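Regulatory protein SWI6 (Saccharomyces cerevisiae, PDB 2XFV) acts in cell-cycle-dependent transcription as the shared component of the SBF and MBF complexes, with SWI4 or MBP1 as partner, this chain being its amino-terminal domain. Local coordinates at residues Glu3-Tyr8 against Leu17-Asp22; Thr25-Leu30 against Trp80-Lys85. One frame throughout, in Å; residues are numbered along the deposited sequence. Where two conformers were deposited one is given.

How the contacts relate
Contact 1 comes first along the chain and closes before contact 2 opens. Both lie within the Swi6 N-terminal domain, a family of the helix-turn-helix clan. Their centres are about 11 Å apart. Contact 1 (3-8 with 17-22) pairs the two strands of the amino-terminal hairpin. Contact 2 (25-30 with 80-85) joins the next strand, 28-29, to strand 79-81 and the start of helix 83-92. The two contacts touch directly: T20 O lies 2.9 Å from L29 N and D22 N lies 2.9 Å from H27 O, both probable hydrogen bonds. Strand 28-29 thus ties the hairpin to a part of the domain 50 residues further on. Both contacts also meet the second subunit.

Contact 1. Residues Glu3-Tyr8 against Leu17-Asp22; sequences EEVVRY and LTLTRD
E3-Y8 and L17-D22 run antiparallel, their axes 4.7 Å apart at closest approach, with hydrogen-bonded pairs at E3-R21, V5-L19 and R7-L17. The bond from L19 N to V5 O measures 2.9 Å. At the E3-R21 pair a salt bridge is added to the backbone bonds. The two chains extend alongside each other. R21 turns its NE and NH1 edge to E3: NE is 2.9 Å and NH1 3.0 Å from E3 OE1. Both reach this oxygen from the same face of the carboxylate, above its plane, while OE1 stays in the guanidinium plane. The bend at chi3 of R21 (79°) brings that edge round to E3. A weak bond joins NH1 to E3 OE2.

These strands form the beta hairpin that opens the domain. V5 and L19 share the face with E3 and R21, and in one of the two conformers of V5 its CG1 packs on L19 CB at 3.8 Å. F105 of the second subunit packs on E3, V5 and R21 here. The other face carries E4, V6, T18 and T20. E4 CG stands anti to the backbone N (chi1 -165°) and the extended chain leans over strand 17-22. Its CG touches T18 CG2 at 3.4 Å. Its OE1 accepts from T20 OG1 at 2.7 Å, on the anti side and 31° out of the carboxylate plane. V6 CG2 rests against T18 OG1.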
loop_
_atom_site.group_PDB
_atom_site.type_symbol
_atom_site.label_atom_id
_atom_site.label_comp_id
_atom_site.label_asym_id
_atom_site.label_seq_id
_atom_site.Cartn_x
_atom_site.Cartn_y
_atom_site.Cartn_z
ATOM N N GLU A 3 15.586 0.397 13.800
ATOM C CA GLU A 3 14.828 1.620 13.545
ATOM C C GLU A 3 13.386 1.275 13.848
ATOM O O GLU A 3 12.940 0.168 13.559
ATOM C CB GLU A 3 14.957 2.026 12.069
ATOM C CG GLU A 3 16.384 2.401 11.664
ATOM C CD GLU A 3 16.585 2.503 10.151
ATOM O OE1 GLU A 3 15.641 2.240 9.373
ATOM O OE2 GLU A 3 17.708 2.845 9.739
ATOM N N GLU A 4 12.634 2.205 14.414
ATOM C CA GLU A 4 11.309 1.819 14.872
ATOM C C GLU A 4 10.264 2.929 14.750
ATOM O O GLU A 4 10.560 4.089 15.001
ATOM C CB GLU A 4 11.426 1.352 16.322
ATOM C CG GLU A 4 10.236 0.606 16.833
ATOM C CD GLU A 4 10.551 -0.140 18.111
ATOM O OE1 GLU A 4 11.038 -1.284 18.021
ATOM O OE2 GLU A 4 10.316 0.422 19.201
ATOM N N VAL A 5 9.053 2.554 14.341
ATOM C CA VAL A 5 7.921 3.475 14.369
ATOM C C VAL A 5 6.721 2.728 14.939
ATOM O O VAL A 5 6.505 1.554 14.641
ATOM C CB VAL A 5 7.580 4.033 12.964
ATOM C CG1 VAL A 5 7.276 2.903 11.999
ATOM C CG2 VAL A 5 6.404 4.999 13.042
ATOM N N VAL A 6 5.958 3.404 15.786
ATOM C CA VAL A 6 4.754 2.785 16.344
ATOM C C VAL A 6 3.520 3.643 16.090
ATOM O O VAL A 6 3.574 4.872 16.166
ATOM C CB VAL A 6 4.892 2.486 17.862
ATOM C CG1 VAL A 6 5.079 3.769 18.657
ATOM C CG2 VAL A 6 3.681 1.712 18.371
ATOM N N ARG A 7 2.406 2.986 15.779
ATOM C CA ARG A 7 1.127 3.663 15.619
ATOM C C ARG A 7 0.082 2.880 16.406
ATOM O O ARG A 7 0.304 1.717 16.733
ATOM C CB ARG A 7 0.754 3.732 14.135
ATOM C CG ARG A 7 1.715 4.573 13.300
ATOM C CD ARG A 7 1.516 6.064 13.599
ATOM N NE ARG A 7 2.775 6.811 13.596
ATOM C CZ ARG A 7 3.374 7.255 12.496
ATOM N NH1 ARG A 7 2.830 7.025 11.310
ATOM N NH2 ARG A 7 4.513 7.929 12.577
ATOM N N TYR A 8 -1.050 3.507 16.709
ATOM C CA TYR A 8 -2.074 2.881 17.549
ATOM C C TYR A 8 -3.434 2.866 16.866
ATOM O O TYR A 8 -3.769 3.780 16.108
ATOM C CB TYR A 8 -2.193 3.628 18.889
ATOM C CG TYR A 8 -0.900 3.621 19.668
ATOM C CD1 TYR A 8 -0.623 2.610 20.584
ATOM C CD2 TYR A 8 0.063 4.601 19.456
ATOM C CE1 TYR A 8 0.575 2.588 21.282
ATOM C CE2 TYR A 8 1.258 4.591 20.154
ATOM C CZ TYR A 8 1.509 3.581 21.061
ATOM O OH TYR A 8 2.703 3.567 21.751
ATOM N N LEU A 17 0.655 -1.168 16.756
ATOM C CA LEU A 17 1.414 -1.881 15.736
ATOM C C LEU A 17 2.786 -1.227 15.647
ATOM O O LEU A 17 2.888 -0.039 15.332
ATOM C CB LEU A 17 0.713 -1.901 14.366
ATOM C CG LEU A 17 1.548 -2.655 13.307
ATOM C CD1 LEU A 17 1.946 -4.080 13.792
ATOM C CD2 LEU A 17 0.833 -2.715 11.949
ATOM N N THR A 18 3.828 -1.997 15.959
ATOM C CA THR A 18 5.210 -1.510 15.893
ATOM C C THR A 18 5.943 -2.093 14.681
ATOM O O THR A 18 6.005 -3.317 14.508
ATOM C CB THR A 18 5.996 -1.873 17.173
ATOM O OG1 THR A 18 5.343 -1.303 18.313
ATOM C CG2 THR A 18 7.435 -1.343 17.111
ATOM N N LEU A 19 6.482 -1.218 13.834
ATOM C CA LEU A 19 7.399 -1.652 12.780
ATOM C C LEU A 19 8.833 -1.486 13.284
ATOM O O LEU A 19 9.282 -0.377 13.566
ATOM C CB LEU A 19 7.192 -0.853 11.490
ATOM C CG LEU A 19 5.761 -0.866 10.941
ATOM C CD1 LEU A 19 5.672 -0.100 9.607
ATOM C CD2 LEU A 19 5.255 -2.305 10.770
ATOM N N THR A 20 9.535 -2.603 13.411
ATOM C CA THR A 20 10.924 -2.630 13.857
ATOM C C THR A 20 11.776 -3.142 12.702
ATOM O O THR A 20 11.628 -4.295 12.289
ATOM C CB THR A 20 11.091 -3.560 15.089
ATOM O OG1 THR A 20 10.275 -3.081 16.173
ATOM C CG2 THR A 20 12.564 -3.613 15.559
ATOM N N ARG A 21 12.636 -2.278 12.156
ATOM C CA ARG A 21 13.476 -2.632 11.003
ATOM C C ARG A 21 14.954 -2.782 11.404
ATOM O O ARG A 21 15.472 -1.969 12.165
ATOM C CB ARG A 21 13.358 -1.550 9.907
ATOM C CG ARG A 21 13.827 -2.008 8.506
ATOM C CD ARG A 21 13.757 -0.873 7.457
ATOM N NE ARG A 21 14.903 0.018 7.601
ATOM C CZ ARG A 21 15.976 0.008 6.815
ATOM N NH1 ARG A 21 16.977 0.848 7.055
ATOM N NH2 ARG A 21 16.057 -0.836 5.792
ATOM N N ASP A 22 15.619 -3.815 10.890
ATOM C CA ASP A 22 17.069 -3.971 11.045
ATOM C C ASP A 22 17.720 -3.294 9.829
ATOM O O ASP A 22 17.457 -3.677 8.696
ATOM C CB ASP A 22 17.442 -5.460 11.091
ATOM C CG ASP A 22 18.938 -5.697 11.263
ATOM O OD1 ASP A 22 19.740 -5.090 10.535
ATOM O OD2 ASP A 22 19.309 -6.537 12.100
#

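Contact 2. Residues Thr25-Leu30 against Trp80-Lys85; sequences TGHFLL and WIELEK
L29 and W80 cross at a slant, with the leucine methyl CD1 over one face of the indole. This is a CH-pi contact: CD1 sits 3.7 Å from the centroid of the six-membered ring, 16° off the ring normal. L29 CG is anti to the backbone N (chi1 -160°), which carries the methyl to the ring. The indole also lies along the backbone of the facing strand, with CE3 3.4 Å from L29 N. D74 accepts a hydrogen bond from W80 NE1. With W80 cut back to an alanine, L29 CD1 is likely to lose its aromatic face and D74 its donor, with a gap left beside the backbone at L29.

F28 and I81 form an antiparallel hydrogen-bonded pair, with F28 N to I81 O at 2.9 Å and I81 N to F28 O at 2.8 Å. L83 runs alongside F28. Its CD1 meets the edge of the phenyl ring, 3.8 Å from F28 CE2. L30 lies across I81, nearly perpendicular to it, and L30 CD1 touches I81 CG2 at 3.9 Å.

H27 runs alongside E82, its ring 45° from the carboxylate plane. One water bridges them: it lies in the ring plane at NE2 and donates to E82 OE2. T25 OG1 accepts from H27 N in an ST turn.

E82 is the N-cap of helix 83-92. Strand 79-81 is the middle strand of a small antiparallel sheet, between 28-29 and 72-73. C86 and L89 of the helix pack on I81. On the hairpin side F28 touches L19 and R21, and its ring meets F105 of the second subunit edge-to-face.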
loop_
_atom_site.group_PDB
_atom_site.type_symbol
_atom_site.label_atom_id
_atom_site.label_comp_id
_atom_site.label_asym_id
_atom_site.label_seq_id
_atom_site.Cartn_x
_atom_site.Cartn_y
_atom_site.Cartn_z
ATOM N N THR A 25 19.911 -5.772 7.444
ATOM C CA THR A 25 19.206 -6.729 6.578
ATOM C C THR A 25 18.063 -6.086 5.793
ATOM O O THR A 25 17.674 -6.578 4.729
ATOM C CB THR A 25 18.616 -7.900 7.394
ATOM O OG1 THR A 25 17.598 -7.398 8.266
ATOM C CG2 THR A 25 19.703 -8.584 8.227
ATOM N N GLY A 26 17.495 -5.009 6.334
ATOM C CA GLY A 26 16.295 -4.420 5.751
ATOM C C GLY A 26 14.981 -5.092 6.144
ATOM O O GLY A 26 13.908 -4.669 5.700
ATOM N N HIS A 27 15.055 -6.121 6.985
ATOM C CA HIS A 27 13.870 -6.897 7.386
ATOM C C HIS A 27 13.168 -6.297 8.608
ATOM O O HIS A 27 13.763 -5.484 9.330
ATOM C CB HIS A 27 14.274 -8.344 7.686
ATOM C CG HIS A 27 14.982 -9.016 6.542
ATOM N ND1 HIS A 27 15.808 -10.106 6.719
ATOM C CD2 HIS A 27 14.989 -8.747 5.216
ATOM C CE1 HIS A 27 16.299 -10.479 5.546
ATOM N NE2 HIS A 27 15.815 -9.675 4.617
ATOM N N PHE A 28 11.917 -6.713 8.825
ATOM C CA PHE A 28 11.062 -6.211 9.913
ATOM C C PHE A 28 10.713 -7.344 10.871
ATOM O O PHE A 28 10.518 -8.471 10.446
ATOM C CB PHE A 28 9.752 -5.643 9.335
ATOM C CG PHE A 28 9.933 -4.366 8.562
ATOM C CD1 PHE A 28 9.706 -3.138 9.175
ATOM C CD2 PHE A 28 10.345 -4.393 7.234
ATOM C CE1 PHE A 28 9.863 -1.947 8.463
ATOM C CE2 PHE A 28 10.527 -3.218 6.523
ATOM C CZ PHE A 28 10.284 -1.993 7.130
ATOM N N LEU A 29 10.605 -7.049 12.163
ATOM C CA LEU A 29 10.329 -8.090 13.151
ATOM C C LEU A 29 8.910 -8.643 13.013
ATOM O O LEU A 29 7.935 -7.882 13.027
ATOM C CB LEU A 29 10.539 -7.513 14.563
ATOM C CG LEU A 29 10.773 -8.453 15.739
ATOM C CD1 LEU A 29 12.039 -9.307 15.536
ATOM C CD2 LEU A 29 10.847 -7.624 17.053
ATOM N N LEU A 30 8.790 -9.968 12.896
ATOM C CA LEU A 30 7.479 -10.603 12.688
ATOM C C LEU A 30 6.544 -10.441 13.881
ATOM O O LEU A 30 5.341 -10.217 13.715
ATOM C CB LEU A 30 7.643 -12.102 12.401
ATOM C CG LEU A 30 6.336 -12.916 12.307
ATOM C CD1 LEU A 30 5.510 -12.472 11.091
ATOM C CD2 LEU A 30 6.609 -14.441 12.253
ATOM N N TRP A 80 11.943 -12.736 11.176
ATOM C CA TRP A 80 11.874 -11.463 10.462
ATOM C C TRP A 80 11.193 -11.644 9.097
ATOM O O TRP A 80 11.217 -12.742 8.534
ATOM C CB TRP A 80 13.298 -10.919 10.254
ATOM C CG TRP A 80 14.028 -10.627 11.559
ATOM C CD1 TRP A 80 14.672 -11.537 12.366
ATOM C CD2 TRP A 80 14.216 -9.339 12.171
ATOM N NE1 TRP A 80 15.224 -10.886 13.473
ATOM C CE2 TRP A 80 14.972 -9.541 13.360
ATOM C CE3 TRP A 80 13.835 -8.031 11.821
ATOM C CZ2 TRP A 80 15.333 -8.479 14.211
ATOM C CZ3 TRP A 80 14.194 -6.975 12.673
ATOM C CH2 TRP A 80 14.946 -7.209 13.847
ATOM N N ILE A 81 10.601 -10.576 8.561
ATOM C CA ILE A 81 10.000 -10.633 7.220
ATOM C C ILE A 81 10.606 -9.599 6.265
ATOM O O ILE A 81 11.167 -8.597 6.703
ATOM C CB ILE A 81 8.462 -10.440 7.255
ATOM C CG1 ILE A 81 8.096 -9.068 7.853
ATOM C CG2 ILE A 81 7.807 -11.599 8.013
ATOM C CD1 ILE A 81 6.568 -8.733 7.766
ATOM N N GLU A 82 10.492 -9.842 4.958
ATOM C CA GLU A 82 11.030 -8.906 3.971
ATOM C C GLU A 82 10.226 -7.613 3.910
ATOM O O GLU A 82 9.061 -7.585 4.285
ATOM C CB GLU A 82 11.061 -9.553 2.581
ATOM C CG GLU A 82 11.885 -10.830 2.564
ATOM C CD GLU A 82 12.665 -11.026 1.290
ATOM O OE1 GLU A 82 12.043 -11.027 0.205
ATOM O OE2 GLU A 82 13.903 -11.192 1.380
ATOM N N LEU A 83 10.864 -6.550 3.432
ATOM C CA LEU A 83 10.204 -5.258 3.223
ATOM C C LEU A 83 8.937 -5.394 2.388
ATOM O O LEU A 83 7.903 -4.809 2.706
ATOM C CB LEU A 83 11.171 -4.298 2.515
ATOM C CG LEU A 83 10.629 -2.997 1.898
ATOM C CD1 LEU A 83 10.131 -2.025 2.971
ATOM C CD2 LEU A 83 11.699 -2.337 1.027
ATOM N N GLU A 84 9.012 -6.141 1.292
ATOM C CA GLU A 84 7.838 -6.249 0.414
ATOM C C GLU A 84 6.669 -6.957 1.090
ATOM O O GLU A 84 5.507 -6.605 0.862
ATOM C CB GLU A 84 8.200 -6.921 -0.911
ATOM C CG GLU A 84 8.943 -5.957 -1.832
ATOM C CD GLU A 84 9.203 -6.511 -3.218
ATOM O OE1 GLU A 84 8.424 -7.381 -3.690
ATOM O OE2 GLU A 84 10.183 -6.045 -3.840
ATOM N N LYS A 85 6.979 -7.954 1.917
ATOM C CA LYS A 85 5.952 -8.653 2.691
ATOM C C LYS A 85 5.359 -7.722 3.757
ATOM O O LYS A 85 4.147 -7.736 4.002
ATOM C CB LYS A 85 6.524 -9.949 3.310
ATOM C CG LYS A 85 5.544 -10.798 4.161
ATOM C CD LYS A 85 4.229 -11.146 3.426
ATOM C CE LYS A 85 4.407 -12.148 2.267
ATOM N NZ LYS A 85 3.127 -12.312 1.491
HETATM O O HOH W 1 16.511 -10.216 1.887
#